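Local coordinates for DUF1491 domain-containing protein (Caulobacter crescentus, PDB 4GOQ) that is of unknown function but belongs to the DUF1491 family and folds as a single small alpha/beta domain around a mixed five-stranded sheet, at residues A36-A41 against D77-R82; K40-D43 against T48-L51. One frame throughout, in Å; residues are numbered along the deposited sequence.

Contact 1: residues A36-A41 against D77-R82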
ATOM      1  N   ALA A  36      -5.536  -9.198   1.644  1.00 25.95           N
ATOM      2  CA  ALA A  36      -5.183  -8.204   0.627  1.00 25.67           C
ATOM      3  C   ALA A  36      -4.410  -7.064   1.282  1.00 28.81           C
ATOM      4  O   ALA A  36      -4.443  -6.934   2.499  1.00 28.27           O
ATOM      5  CB  ALA A  36      -6.441  -7.667  -0.014  1.00 27.25           C
ATOM      6  N   VAL A  37      -3.757  -6.209   0.492  1.00 26.14           N
ATOM      7  CA  VAL A  37      -2.964  -5.094   1.016  1.00 24.52           C
ATOM      8  C   VAL A  37      -3.302  -3.781   0.300  1.00 28.34           C
ATOM      9  O   VAL A  37      -3.431  -3.762  -0.923  1.00 28.36           O
ATOM     10  CB  VAL A  37      -1.423  -5.356   0.904  1.00 27.95           C
ATOM     11  CG1 VAL A  37      -0.616  -4.204   1.511  1.00 28.15           C
ATOM     12  CG2 VAL A  37      -1.009  -6.679   1.560  1.00 27.60           C
ATOM     13  N   LEU A  38      -3.446  -2.695   1.088  1.00 25.56           N
ATOM     14  CA  LEU A  38      -3.541  -1.320   0.617  1.00 24.77           C
ATOM     15  C   LEU A  38      -2.255  -0.644   1.009  1.00 26.24           C
ATOM     16  O   LEU A  38      -1.875  -0.719   2.167  1.00 26.80           O
ATOM     17  CB  LEU A  38      -4.721  -0.528   1.231  1.00 26.70           C
ATOM     18  CG  LEU A  38      -6.135  -0.752   0.746  1.00 33.83           C
ATOM     19  CD1 LEU A  38      -7.059   0.317   1.366  1.00 32.43           C
ATOM     20  CD2 LEU A  38      -6.239  -0.689  -0.797  1.00 38.48           C
ATOM     21  N   VAL A  39      -1.605   0.057   0.084  1.00 23.78           N
ATOM     22  CA  VAL A  39      -0.390   0.793   0.409  1.00 23.17           C
ATOM     23  C   VAL A  39      -0.651   2.276   0.193  1.00 25.83           C
ATOM     24  O   VAL A  39      -1.015   2.670  -0.908  1.00 25.69           O
ATOM     25  CB  VAL A  39       0.842   0.312  -0.410  1.00 25.62           C
ATOM     26  CG1 VAL A  39       2.086   1.151  -0.089  1.00 25.66           C
ATOM     27  CG2 VAL A  39       1.109  -1.168  -0.179  1.00 25.11           C
ATOM     28  N   LYS A  40      -0.465   3.078   1.242  1.00 24.06           N
ATOM     29  CA  LYS A  40      -0.587   4.537   1.183  1.00 23.77           C
ATOM     30  C   LYS A  40       0.814   5.116   1.155  1.00 28.66           C
ATOM     31  O   LYS A  40       1.529   4.995   2.138  1.00 28.86           O
ATOM     32  CB  LYS A  40      -1.367   5.056   2.397  1.00 25.55           C
ATOM     33  CG  LYS A  40      -1.589   6.581   2.363  1.00 27.07           C
ATOM     34  CD  LYS A  40      -2.273   6.957   3.703  1.00 31.61           C
ATOM     35  CE  LYS A  40      -2.478   8.408   3.881  1.00 42.03           C
ATOM     36  NZ  LYS A  40      -2.845   8.709   5.301  1.00 32.30           N
ATOM     37  N   ALA A  41       1.221   5.724   0.032  1.00 26.85           N
ATOM     38  CA  ALA A  41       2.560   6.297  -0.098  1.00 25.43           C
ATOM     39  C   ALA A  41       2.460   7.815  -0.008  1.00 27.88           C
ATOM     40  O   ALA A  41       1.807   8.437  -0.834  1.00 26.76           O
ATOM     41  CB  ALA A  41       3.190   5.861  -1.415  1.00 25.47           C
ATOM     42  N   ASP A  77      -7.746   8.293   3.209  1.00 23.67           N
ATOM     43  CA  ASP A  77      -8.076   7.735   4.526  1.00 22.62           C
ATOM     44  C   ASP A  77      -9.524   7.264   4.520  1.00 25.57           C
ATOM     45  O   ASP A  77      -9.789   6.177   5.016  1.00 24.43           O
ATOM     46  CB  ASP A  77      -7.802   8.776   5.640  1.00 24.08           C
ATOM     47  CG  ASP A  77      -6.301   9.028   5.866  1.00 27.52           C
ATOM     48  OD1 ASP A  77      -5.474   8.215   5.382  1.00 26.17           O
ATOM     49  OD2 ASP A  77      -5.963  10.060   6.459  1.00 35.35           O
ATOM     50  N   ALA A  78     -10.450   8.037   3.889  1.00 23.06           N
ATOM     51  CA  ALA A  78     -11.866   7.630   3.770  1.00 24.06           C
ATOM     52  C   ALA A  78     -11.955   6.305   2.975  1.00 27.38           C
ATOM     53  O   ALA A  78     -12.670   5.384   3.395  1.00 27.90           O
ATOM     54  CB  ALA A  78     -12.700   8.741   3.098  1.00 25.15           C
ATOM     55  N   TYR A  79     -11.205   6.199   1.883  1.00 25.49           N
ATOM     56  CA  TYR A  79     -11.146   4.993   1.051  1.00 24.85           C
ATOM     57  C   TYR A  79     -10.631   3.790   1.865  1.00 26.44           C
ATOM     58  O   TYR A  79     -11.228   2.718   1.786  1.00 25.16           O
ATOM     59  CB  TYR A  79     -10.295   5.178  -0.223  1.00 26.38           C
ATOM     60  CG  TYR A  79     -10.433   3.986  -1.153  1.00 27.91           C
ATOM     61  CD1 TYR A  79      -9.640   2.850  -0.989  1.00 28.24           C
ATOM     62  CD2 TYR A  79     -11.374   3.983  -2.180  1.00 30.28           C
ATOM     63  CE1 TYR A  79      -9.794   1.734  -1.809  1.00 28.66           C
ATOM     64  CE2 TYR A  79     -11.513   2.885  -3.030  1.00 31.45           C
ATOM     65  CZ  TYR A  79     -10.757   1.746  -2.810  1.00 35.19           C
ATOM     66  OH  TYR A  79     -10.904   0.663  -3.645  1.00 32.56           O
ATOM     67  N   ALA A  80      -9.563   3.975   2.647  1.00 24.54           N
ATOM     68  CA  ALA A  80      -8.959   2.890   3.470  1.00 25.62           C
ATOM     69  C   ALA A  80      -9.958   2.367   4.518  1.00 26.98           C
ATOM     70  O   ALA A  80     -10.052   1.151   4.729  1.00 27.56           O
ATOM     71  CB  ALA A  80      -7.684   3.400   4.166  1.00 26.24           C
ATOM     72  N   GLU A  81     -10.685   3.281   5.184  1.00 22.22           N
ATOM     73  CA  GLU A  81     -11.672   2.890   6.179  1.00 22.25           C
ATOM     74  C   GLU A  81     -12.772   2.050   5.499  1.00 25.70           C
ATOM     75  O   GLU A  81     -13.185   1.026   6.047  1.00 24.84           O
ATOM     76  CB  GLU A  81     -12.263   4.141   6.880  1.00 23.63           C
ATOM     77  CG  GLU A  81     -13.266   3.817   7.994  1.00 27.85           C
ATOM     78  CD  GLU A  81     -14.665   3.364   7.584  1.00 33.25           C
ATOM     79  OE1 GLU A  81     -15.179   3.817   6.539  1.00 27.79           O
ATOM     80  OE2 GLU A  81     -15.228   2.505   8.291  1.00 30.20           O
ATOM     81  N   ARG A  82     -13.261   2.505   4.335  1.00 23.52           N
ATOM     82  CA  ARG A  82     -14.316   1.789   3.624  1.00 25.71           C
ATOM     83  C   ARG A  82     -13.814   0.401   3.167  1.00 27.59           C
ATOM     84  O   ARG A  82     -14.532  -0.605   3.309  1.00 26.62           O
ATOM     85  CB  ARG A  82     -14.828   2.611   2.428  1.00 26.11           C
ATOM     86  CG  ARG A  82     -16.162   2.102   1.889  1.00 37.72           C
ATOM     87  CD  ARG A  82     -16.642   2.933   0.707  1.00 48.66           C
ATOM     88  NE  ARG A  82     -18.004   2.576   0.295  1.00 57.33           N
ATOM     89  CZ  ARG A  82     -18.304   1.834  -0.768  1.00 69.78           C
ATOM     90  NH1 ARG A  82     -17.342   1.366  -1.555  1.00 53.34           N
ATOM     91  NH2 ARG A  82     -19.569   1.558  -1.054  1.00 59.68           N
TER

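Contact 2: residues K40-D43 against T48-L51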
ATOM      1  N   LYS A  40      -0.465   3.078   1.242  1.00 24.06           N
ATOM      2  CA  LYS A  40      -0.587   4.537   1.183  1.00 23.77           C
ATOM      3  C   LYS A  40       0.814   5.116   1.155  1.00 28.66           C
ATOM      4  O   LYS A  40       1.529   4.995   2.138  1.00 28.86           O
ATOM      5  CB  LYS A  40      -1.367   5.056   2.397  1.00 25.55           C
ATOM      6  CG  LYS A  40      -1.589   6.581   2.363  1.00 27.07           C
ATOM      7  CD  LYS A  40      -2.273   6.957   3.703  1.00 31.61           C
ATOM      8  CE  LYS A  40      -2.478   8.408   3.881  1.00 42.03           C
ATOM      9  NZ  LYS A  40      -2.845   8.709   5.301  1.00 32.30           N
ATOM     10  N   ALA A  41       1.221   5.724   0.032  1.00 26.85           N
ATOM     11  CA  ALA A  41       2.560   6.297  -0.098  1.00 25.43           C
ATOM     12  C   ALA A  41       2.460   7.815  -0.008  1.00 27.88           C
ATOM     13  O   ALA A  41       1.807   8.437  -0.834  1.00 26.76           O
ATOM     14  CB  ALA A  41       3.190   5.861  -1.415  1.00 25.47           C
ATOM     15  N   VAL A  42       3.040   8.393   1.037  1.00 27.05           N
ATOM     16  CA  VAL A  42       2.965   9.832   1.290  1.00 29.74           C
ATOM     17  C   VAL A  42       4.280  10.470   0.890  1.00 37.28           C
ATOM     18  O   VAL A  42       5.339  10.037   1.359  1.00 36.28           O
ATOM     19  CB  VAL A  42       2.600  10.155   2.778  1.00 33.54           C
ATOM     20  CG1 VAL A  42       2.561  11.670   3.030  1.00 34.55           C
ATOM     21  CG2 VAL A  42       1.274   9.512   3.179  1.00 32.30           C
ATOM     22  N   ASP A  43       4.198  11.504   0.028  1.00 37.44           N
ATOM     23  CA  ASP A  43       5.340  12.293  -0.437  1.00 38.93           C
ATOM     24  C   ASP A  43       5.426  13.496   0.476  1.00 46.58           C
ATOM     25  O   ASP A  43       4.585  14.402   0.405  1.00 45.60           O
ATOM     26  CB  ASP A  43       5.192  12.669  -1.931  1.00 40.62           C
ATOM     27  CG  ASP A  43       6.418  13.312  -2.596  1.00 47.41           C
ATOM     28  OD1 ASP A  43       7.193  14.005  -1.888  1.00 47.81           O
ATOM     29  OD2 ASP A  43       6.579  13.151  -3.837  1.00 46.34           O
ATOM     30  N   THR A  48       1.825  15.473  -0.994  1.00 41.56           N
ATOM     31  CA  THR A  48       0.794  14.701  -1.660  1.00 39.76           C
ATOM     32  C   THR A  48       0.891  13.212  -1.315  1.00 37.30           C
ATOM     33  O   THR A  48       1.873  12.785  -0.717  1.00 34.13           O
ATOM     34  CB  THR A  48       0.836  14.923  -3.157  1.00 54.24           C
ATOM     35  OG1 THR A  48      -0.390  14.401  -3.690  1.00 60.76           O
ATOM     36  CG2 THR A  48       2.077  14.286  -3.819  1.00 49.11           C
ATOM     37  N   ALA A  49      -0.137  12.428  -1.698  1.00 32.42           N
ATOM     38  CA  ALA A  49      -0.149  11.011  -1.359  1.00 29.90           C
ATOM     39  C   ALA A  49      -0.879  10.182  -2.404  1.00 29.88           C
ATOM     40  O   ALA A  49      -1.734  10.685  -3.148  1.00 29.85           O
ATOM     41  CB  ALA A  49      -0.785  10.825   0.011  1.00 30.50           C
ATOM     42  N   ARG A  50      -0.531   8.891  -2.458  1.00 24.65           N
ATOM     43  CA  ARG A  50      -1.155   7.963  -3.374  1.00 24.97           C
ATOM     44  C   ARG A  50      -1.590   6.727  -2.618  1.00 27.26           C
ATOM     45  O   ARG A  50      -0.994   6.388  -1.596  1.00 26.17           O
ATOM     46  CB  ARG A  50      -0.186   7.574  -4.510  1.00 25.66           C
ATOM     47  CG  ARG A  50       0.110   8.726  -5.480  1.00 27.55           C
ATOM     48  CD  ARG A  50       1.169   8.296  -6.490  1.00 31.11           C
ATOM     49  NE  ARG A  50       2.467   8.033  -5.856  1.00 34.75           N
ATOM     50  CZ  ARG A  50       3.494   7.453  -6.473  1.00 44.34           C
ATOM     51  NH1 ARG A  50       3.391   7.087  -7.738  1.00 29.80           N
ATOM     52  NH2 ARG A  50       4.633   7.239  -5.824  1.00 32.14           N
ATOM     53  N   LEU A  51      -2.607   6.054  -3.127  1.00 23.99           N
ATOM     54  CA  LEU A  51      -3.085   4.809  -2.517  1.00 24.81           C
ATOM     55  C   LEU A  51      -3.048   3.727  -3.599  1.00 27.95           C
ATOM     56  O   LEU A  51      -3.499   3.963  -4.728  1.00 27.09           O
ATOM     57  CB  LEU A  51      -4.492   5.031  -1.953  1.00 25.65           C
ATOM     58  CG  LEU A  51      -5.029   4.046  -0.932  1.00 32.50           C
ATOM     59  CD1 LEU A  51      -4.190   4.062   0.353  1.00 33.50           C
ATOM     60  CD2 LEU A  51      -6.452   4.439  -0.550  1.00 36.40           C
TER
HETATM   61  O   HOH W   1       3.457   8.916  -3.227  1.00 37.59           O

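Contact 1: residues A36-A41 against D77-R82
Lys40 NZ forms a salt bridge with Asp77 OD1 at 2.7 Å. OD1 receives the ammonium on its syn lone pair, the side that faces OD2. The lysine chain is fully extended, with CG anti to the backbone N (chi1 -177°). It runs out from strand 37-43 and crosses the aspartate at about a right angle. Lys40 CE lies 3.4 Å from Asp77 OD1. The CB of Asp77 points away from the strand, but its carboxylate turns back to meet the lysine. Two residues earlier on the strand, Leu38 CD1 rests on the helix backbone, 3.8 Å from Ala80 CA. The same methyl lies near the plane of the Tyr79 ring, at its edge, with CD1 of the leucine 4.3 Å from CD1 of the tyrosine. The strand and helix segments run nearly antiparallel, their axes 10.4 Å apart at closest approach. Helix 74-86 thus packs over one face of the sheet. Lys40 NZ makes further salt bridges with Glu73 and Glu94, and Asp77 OD2 bonds a glycerol, probably from the crystallisation liquor. Three carboxylates around one buried lysine probably keep it protonated.

Contact 2: residues K40-D43 against T48-L51
Ala41 O accepts two hydrogen bonds, from Arg50 N at 2.9 Å and from water 1, also at 2.9 Å. The same oxygen has a CA-H...O contact with Ala49 CA. Water 1 in turn accepts a bond from Arg50 NE, reaching the guanidinium at its edge and in its plane. The water therefore ties the arginine side chain to the carbonyl that its own backbone N already holds. Beyond NE, Arg50 NH2 bonds Gly100 O, so the group is fixed at a second point. In the other direction, Ala41 N donates to Arg50 O at 2.8 Å and completes the hydrogen-bonded pair.

These bonds belong to a beta hairpin. Strands 37-43 and 48-56 are antiparallel neighbours in the mixed sheet, and a short connection joins them. Asp43 and Thr48 form the next hydrogen-bonded pair toward the turn. Asp43 N donates to Thr48 O at 2.8 Å, while the return bond from Thr48 N to Asp43 O is longer, 3.3 Å, and more bent (141° at the hydrogen). Asp43 OD1 accepts a bond from Glu46 N inside the turn.

Val42 and Ala49, between these two pairs, and Lys40 and Leu51, beyond Ala41 and Arg50, form non-hydrogen-bonded pairs. Val42 CG2 meets Ala49 CB at 4.0 Å, and Leu51 CD1 packs against Lys40 CB at 3.6 Å, the two side chains crossing obliquely. In Leu51, chi1 of -162° and chi2 of 63° together carry CD1 back to the lysine. Val42, Ala49, Lys40 and Leu51 lie on one face, where Ala49 touches Leu76 of helix 74-86. Ala41, Arg50, Asp43 and Thr48 take the other face.

In the fold
From the N terminus, helix 6-19 and strand 23-28 come first, and then strand 37-43, which supplies one side of both contacts. Contact 2 closes the short turn after this strand and makes a hairpin with strand 48-56. Contact 1 closes a longer loop, which takes in strands 48-56 and 62-65 before helix 74-86 returns over the sheet. The loop of contact 2 lies wholly within that of contact 1; the two contacts share Lys40 and Ala41. The contact centres are about 10 Å apart. They touch where Tyr79 CD1 packs on Leu51 CD2 at 3.6 Å. Contact 2 joins strands 37-43 and 48-56, and contact 1 sets helix 74-86 against the first of them.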